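Local coordinates for intimin adherence protein (Escherichia coli O157:H7, PDB 3NCX), which probably mediates intimate attachment of enterohaemorrhagic E. coli to host cells by binding the translocated receptor Tir through its C-terminal lectin-like domain, at residues A104-A109 / W149-S154; L11-K16 / Q85-T90. The protein carries 1 engineered substitution. All blocks are in the same frame, centred on the assembly; numbering follows the deposited sequence.

Contact 1: residues A104-A109 / W149-S154; sequences AYYADA and WIKQTS
The backbones come nearest where the start of helix 106-112 passes the end of strand 147-149, with the CA atoms of Tyr106 and Trp149 6.8 Å apart. Both segments belong to the C-type lectin-like domain of intimin, and two aromatic side chains join them. Tyr106 CB sits squarely over the six-membered ring of Trp149, 3.9 Å from its centroid, a CH-pi contact. The tyrosine ring then stands on the indole face in an offset edge-to-face pair, planes at 89°, its CD2 3.6 Å from Trp149 CE3. Trp149 is held at its edge as well: NE1 gives a nearly straight hydrogen bond of 2.9 Å to Ala104 O, which lies in the indole plane. Ala109 CB comes up obliquely to CD1. With CG anti to the backbone N (chi1 -174°), Tyr106 carries its phenol past the indole to residues 150-152. There the extended Gln152 side chain lays its amide over one face of the phenol ring, offset toward its rim on the CE1 side, the two planes 27° apart. Gln152 NE2 also makes a weak hydrogen bond to Val161 O, tying this amide to strand 161-166. At the far end of the buried ring, Tyr106 OH accepts the backbone N-H of Gln152, N to OH 2.6 Å.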
loop_
_atom_site.group_PDB
_atom_site.type_symbol
_atom_site.label_atom_id
_atom_site.label_comp_id
_atom_site.label_asym_id
_atom_site.label_seq_id
_atom_site.Cartn_x
_atom_site.Cartn_y
_atom_site.Cartn_z
ATOM N N ALA A 104 -20.037 3.919 -4.470
ATOM C CA ALA A 104 -21.100 3.397 -5.323
ATOM C C ALA A 104 -21.914 2.336 -4.590
ATOM O O ALA A 104 -21.536 1.892 -3.508
ATOM C CB ALA A 104 -20.511 2.820 -6.604
ATOM N N TYR A 105 -23.035 1.935 -5.181
ATOM C CA TYR A 105 -23.831 0.845 -4.629
ATOM C C TYR A 105 -23.184 -0.477 -5.018
ATOM O O TYR A 105 -22.366 -0.521 -5.936
ATOM C CB TYR A 105 -25.271 0.910 -5.137
ATOM C CG TYR A 105 -25.993 2.184 -4.765
ATOM C CD1 TYR A 105 -25.605 2.928 -3.658
ATOM C CD2 TYR A 105 -27.061 2.645 -5.521
ATOM C CE1 TYR A 105 -26.261 4.092 -3.314
ATOM C CE2 TYR A 105 -27.723 3.809 -5.186
ATOM C CZ TYR A 105 -27.319 4.530 -4.082
ATOM O OH TYR A 105 -27.979 5.692 -3.746
ATOM N N TYR A 106 -23.546 -1.550 -4.324
ATOM C CA TYR A 106 -22.896 -2.839 -4.542
ATOM C C TYR A 106 -22.834 -3.225 -6.018
ATOM O O TYR A 106 -21.760 -3.518 -6.543
ATOM C CB TYR A 106 -23.574 -3.954 -3.743
ATOM C CG TYR A 106 -22.838 -5.272 -3.845
ATOM C CD1 TYR A 106 -23.109 -6.166 -4.873
ATOM C CD2 TYR A 106 -21.856 -5.611 -2.924
ATOM C CE1 TYR A 106 -22.431 -7.364 -4.974
ATOM C CE2 TYR A 106 -21.173 -6.808 -3.018
ATOM C CZ TYR A 106 -21.464 -7.680 -4.044
ATOM O OH TYR A 106 -20.785 -8.873 -4.140
ATOM N N ALA A 107 -23.989 -3.232 -6.676
ATOM C CA ALA A 107 -24.066 -3.627 -8.080
ATOM C C ALA A 107 -23.097 -2.827 -8.953
ATOM O O ALA A 107 -22.399 -3.389 -9.794
ATOM C CB ALA A 107 -25.489 -3.485 -8.592
ATOM N N ASP A 108 -23.059 -1.516 -8.739
ATOM C CA ASP A 108 -22.184 -0.639 -9.507
ATOM C C ASP A 108 -20.717 -0.878 -9.160
ATOM O O ASP A 108 -19.855 -0.884 -10.038
ATOM C CB ASP A 108 -22.554 0.826 -9.262
ATOM C CG ASP A 108 -21.688 1.788 -10.052
ATOM O OD1 ASP A 108 -21.203 1.402 -11.138
ATOM O OD2 ASP A 108 -21.493 2.931 -9.588
ATOM N N ALA A 109 -20.441 -1.074 -7.875
ATOM C CA ALA A 109 -19.085 -1.355 -7.422
ATOM C C ALA A 109 -18.562 -2.612 -8.101
ATOM O O ALA A 109 -17.378 -2.709 -8.428
ATOM C CB ALA A 109 -19.052 -1.514 -5.911
ATOM N N TRP A 149 -16.923 -2.433 0.206
ATOM C CA TRP A 149 -17.805 -3.562 -0.068
ATOM C C TRP A 149 -17.048 -4.880 0.026
ATOM O O TRP A 149 -15.891 -4.973 -0.378
ATOM C CB TRP A 149 -18.427 -3.448 -1.465
ATOM C CG TRP A 149 -19.518 -2.427 -1.591
ATOM C CD1 TRP A 149 -19.480 -1.271 -2.320
ATOM C CD2 TRP A 149 -20.815 -2.474 -0.983
ATOM N NE1 TRP A 149 -20.670 -0.596 -2.200
ATOM C CE2 TRP A 149 -21.507 -1.312 -1.384
ATOM C CE3 TRP A 149 -21.456 -3.384 -0.137
ATOM C CZ2 TRP A 149 -22.809 -1.035 -0.965
ATOM C CZ3 TRP A 149 -22.749 -3.108 0.276
ATOM C CH2 TRP A 149 -23.411 -1.943 -0.139
ATOM N N ILE A 150 -17.706 -5.899 0.570
ATOM C CA ILE A 150 -17.202 -7.264 0.493
ATOM C C ILE A 150 -18.085 -8.011 -0.499
ATOM O O ILE A 150 -19.284 -7.748 -0.576
ATOM C CB ILE A 150 -17.233 -7.981 1.865
ATOM C CG1 ILE A 150 -16.045 -7.559 2.732
ATOM C CG2 ILE A 150 -17.190 -9.490 1.684
ATOM C CD1 ILE A 150 -16.093 -6.131 3.201
ATOM N N LYS A 151 -17.499 -8.921 -1.271
ATOM C CA LYS A 151 -18.279 -9.706 -2.221
ATOM C C LYS A 151 -19.383 -10.470 -1.496
ATOM O O LYS A 151 -19.110 -11.294 -0.623
ATOM C CB LYS A 151 -17.389 -10.670 -3.003
ATOM C CG LYS A 151 -18.144 -11.497 -4.032
ATOM C CD LYS A 151 -17.198 -12.296 -4.911
ATOM C CE LYS A 151 -17.966 -13.157 -5.899
ATOM N NZ LYS A 151 -18.882 -12.344 -6.746
ATOM N N GLN A 152 -20.629 -10.187 -1.862
ATOM C CA GLN A 152 -21.783 -10.753 -1.172
ATOM C C GLN A 152 -21.915 -12.259 -1.380
ATOM O O GLN A 152 -21.733 -12.763 -2.489
ATOM C CB GLN A 152 -23.073 -10.042 -1.600
ATOM C CG GLN A 152 -23.412 -10.184 -3.077
ATOM C CD GLN A 152 -24.701 -9.474 -3.452
ATOM O OE1 GLN A 152 -25.185 -9.595 -4.577
ATOM N NE2 GLN A 152 -25.264 -8.729 -2.507
ATOM N N THR A 153 -22.236 -12.967 -0.303
ATOM C CA THR A 153 -22.439 -14.409 -0.363
ATOM C C THR A 153 -23.693 -14.740 -1.167
ATOM O O THR A 153 -24.407 -13.845 -1.622
ATOM C CB THR A 153 -22.581 -15.023 1.043
ATOM O OG1 THR A 153 -23.858 -14.677 1.594
ATOM C CG2 THR A 153 -21.477 -14.520 1.960
ATOM N N SER A 154 -23.954 -16.030 -1.335
ATOM C CA SER A 154 -25.130 -16.485 -2.066
ATOM C C SER A 154 -26.417 -16.055 -1.367
ATOM O O SER A 154 -27.354 -15.579 -2.010
ATOM C CB SER A 154 -25.095 -18.005 -2.231
ATOM O OG SER A 154 -24.823 -18.640 -0.994
#

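Contact 2: residues L11-K16 / Q85-T90; sequences LKIDNK and QTVSYT
Ile13 and Val87 lie alongside each other, pointing opposite ways, CG1 of Ile13 3.5 Å from CG1 of Val87, in the interior of an Ig-like beta-sandwich. Their segments run 22° from parallel, one on each of two sheets: strand 12-13 pairs with 37-43, strand 86-91 with 75-81. Tyr89 meets Ile13 at about a right angle. Its CB lies 3.7 Å from both CG2 and CD1 of Ile13, so the isoleucine rests on the root of the tyrosine side chain, and CG2 reaches its ring obliquely. At the other end Leu11 crosses Val87 at a slant, CD2 to CB 4.1 Å. The same leucine methyl turns to the Gln85 backbone, with Leu11 CD2 3.4 Å from Gln85 O; chi1 of 180° swings CG away from the backbone N, and chi2 then turns CD2 to that carbonyl. Beyond it, Gln85 extends its chain so that OE1 accepts the Leu11 N-H, 3.0 Å from N to OE1, straight at the hydrogen (172°) but with the donor above the carbonyl plane. The amide's other end, NE2, is hydrogen-bonded to Asp83. One polar bond thus marks the border of an otherwise apolar interface, implying that side-chain packing, not backbone pairing, holds these two strands together.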
loop_
_atom_site.group_PDB
_atom_site.type_symbol
_atom_site.label_atom_id
_atom_site.label_comp_id
_atom_site.label_asym_id
_atom_site.label_seq_id
_atom_site.Cartn_x
_atom_site.Cartn_y
_atom_site.Cartn_z
ATOM N N LEU A 11 28.107 1.001 0.654
ATOM C CA LEU A 11 26.698 1.365 0.669
ATOM C C LEU A 11 25.820 0.123 0.752
ATOM O O LEU A 11 26.073 -0.874 0.074
ATOM C CB LEU A 11 26.352 2.174 -0.584
ATOM C CG LEU A 11 24.905 2.643 -0.738
ATOM C CD1 LEU A 11 24.505 3.539 0.422
ATOM C CD2 LEU A 11 24.727 3.363 -2.064
ATOM N N LYS A 12 24.786 0.191 1.585
ATOM C CA LYS A 12 23.895 -0.941 1.806
ATOM C C LYS A 12 22.466 -0.475 2.070
ATOM O O LYS A 12 22.228 0.354 2.950
ATOM C CB LYS A 12 24.394 -1.777 2.988
ATOM C CG LYS A 12 23.451 -2.892 3.416
ATOM C CD LYS A 12 23.557 -4.101 2.500
ATOM C CE LYS A 12 22.445 -5.105 2.776
ATOM N NZ LYS A 12 22.420 -5.545 4.200
ATOM N N ILE A 13 21.517 -1.005 1.305
ATOM C CA ILE A 13 20.105 -0.730 1.552
ATOM C C ILE A 13 19.517 -1.768 2.506
ATOM O O ILE A 13 19.474 -2.961 2.195
ATOM C CB ILE A 13 19.282 -0.700 0.251
ATOM C CG1 ILE A 13 19.610 0.552 -0.561
ATOM C CG2 ILE A 13 17.795 -0.729 0.564
ATOM C CD1 ILE A 13 18.789 0.685 -1.826
ATOM N N ASP A 14 19.069 -1.306 3.668
ATOM C CA ASP A 14 18.512 -2.188 4.689
ATOM C C ASP A 14 17.329 -2.988 4.156
ATOM O O ASP A 14 16.398 -2.427 3.573
ATOM C CB ASP A 14 18.085 -1.379 5.917
ATOM C CG ASP A 14 18.736 -1.871 7.196
ATOM O OD1 ASP A 14 18.204 -2.821 7.810
ATOM O OD2 ASP A 14 19.779 -1.303 7.587
ATOM N N ASN A 15 17.371 -4.300 4.357
ATOM C CA ASN A 15 16.262 -5.164 3.975
ATOM C C ASN A 15 15.057 -4.939 4.881
ATOM O O ASN A 15 13.922 -5.262 4.526
ATOM C CB ASN A 15 16.690 -6.631 4.012
ATOM C CG ASN A 15 15.548 -7.576 3.704
ATOM O OD1 ASN A 15 15.118 -7.696 2.556
ATOM N ND2 ASN A 15 15.050 -8.258 4.731
ATOM N N LYS A 16 15.316 -4.378 6.056
ATOM C CA LYS A 16 14.260 -4.044 6.999
ATOM C C LYS A 16 13.614 -2.726 6.581
ATOM O O LYS A 16 14.279 -1.692 6.516
ATOM C CB LYS A 16 14.833 -3.924 8.413
ATOM C CG LYS A 16 13.848 -4.255 9.523
ATOM C CD LYS A 16 13.832 -5.750 9.828
ATOM C CE LYS A 16 15.177 -6.218 10.372
ATOM N NZ LYS A 16 15.168 -7.661 10.749
ATOM N N GLN A 85 28.577 5.724 -4.832
ATOM C CA GLN A 85 28.175 4.327 -4.704
ATOM C C GLN A 85 26.702 4.171 -5.056
ATOM O O GLN A 85 25.884 5.028 -4.731
ATOM C CB GLN A 85 28.430 3.800 -3.290
ATOM C CG GLN A 85 29.894 3.614 -2.934
ATOM C CD GLN A 85 30.083 2.847 -1.638
ATOM O OE1 GLN A 85 29.965 1.621 -1.606
ATOM N NE2 GLN A 85 30.374 3.565 -0.560
ATOM N N THR A 86 26.369 3.074 -5.725
ATOM C CA THR A 86 24.984 2.802 -6.089
ATOM C C THR A 86 24.598 1.367 -5.751
ATOM O O THR A 86 25.302 0.418 -6.102
ATOM C CB THR A 86 24.722 3.082 -7.581
ATOM O OG1 THR A 86 24.823 4.490 -7.824
ATOM C CG2 THR A 86 23.333 2.606 -7.980
ATOM N N VAL A 87 23.473 1.221 -5.060
ATOM C CA VAL A 87 22.994 -0.084 -4.631
ATOM C C VAL A 87 21.525 -0.271 -5.003
ATOM O O VAL A 87 20.735 0.670 -4.937
ATOM C CB VAL A 87 23.189 -0.270 -3.111
ATOM C CG1 VAL A 87 22.053 -1.078 -2.512
ATOM C CG2 VAL A 87 24.536 -0.918 -2.824
ATOM N N SER A 88 21.169 -1.489 -5.401
ATOM C CA SER A 88 19.804 -1.789 -5.822
ATOM C C SER A 88 18.997 -2.507 -4.743
ATOM O O SER A 88 19.514 -3.370 -4.035
ATOM C CB SER A 88 19.809 -2.632 -7.100
ATOM O OG SER A 88 20.348 -1.909 -8.192
ATOM N N TYR A 89 17.726 -2.133 -4.632
ATOM C CA TYR A 89 16.768 -2.830 -3.780
ATOM C C TYR A 89 15.527 -3.162 -4.602
ATOM O O TYR A 89 14.850 -2.264 -5.097
ATOM C CB TYR A 89 16.386 -1.975 -2.570
ATOM C CG TYR A 89 15.191 -2.505 -1.807
ATOM C CD1 TYR A 89 13.904 -2.089 -2.122
ATOM C CD2 TYR A 89 15.347 -3.425 -0.779
ATOM C CE1 TYR A 89 12.807 -2.572 -1.434
ATOM C CE2 TYR A 89 14.255 -3.915 -0.083
ATOM C CZ TYR A 89 12.987 -3.484 -0.415
ATOM O OH TYR A 89 11.895 -3.967 0.271
ATOM N N THR A 90 15.228 -4.449 -4.747
ATOM C CA THR A 90 14.144 -4.878 -5.628
ATOM C C THR A 90 12.802 -5.055 -4.917
ATOM O O THR A 90 12.734 -5.592 -3.812
ATOM C CB THR A 90 14.498 -6.181 -6.367
ATOM O OG1 THR A 90 14.788 -7.209 -5.414
ATOM C CG2 THR A 90 15.709 -5.970 -7.258
#

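Overall arrangement
Contact 2 comes first along the chain and closes before contact 1 opens. Their centres are 42 Å apart, the nearest atoms about 28 Å, and they lie on opposite sides of the chain's centre, in an elongated molecule. They share no strand or helix. Contact 2 joins the two sheets of the all-beta Ig-like part, whereas contact 1 lies within the lectin-like domain and fastens helix 106-112 to the loop between strand 147-149 and helix 154-159. Strand 86-91, which carries contact 2, is followed by strand 97-103, which leads straight into residues 104-109 of contact 1. Each contact is internal to its own module, consistent with an adhesin built as an Ig-like stalk carrying a terminal, probably receptor-binding lectin-like domain.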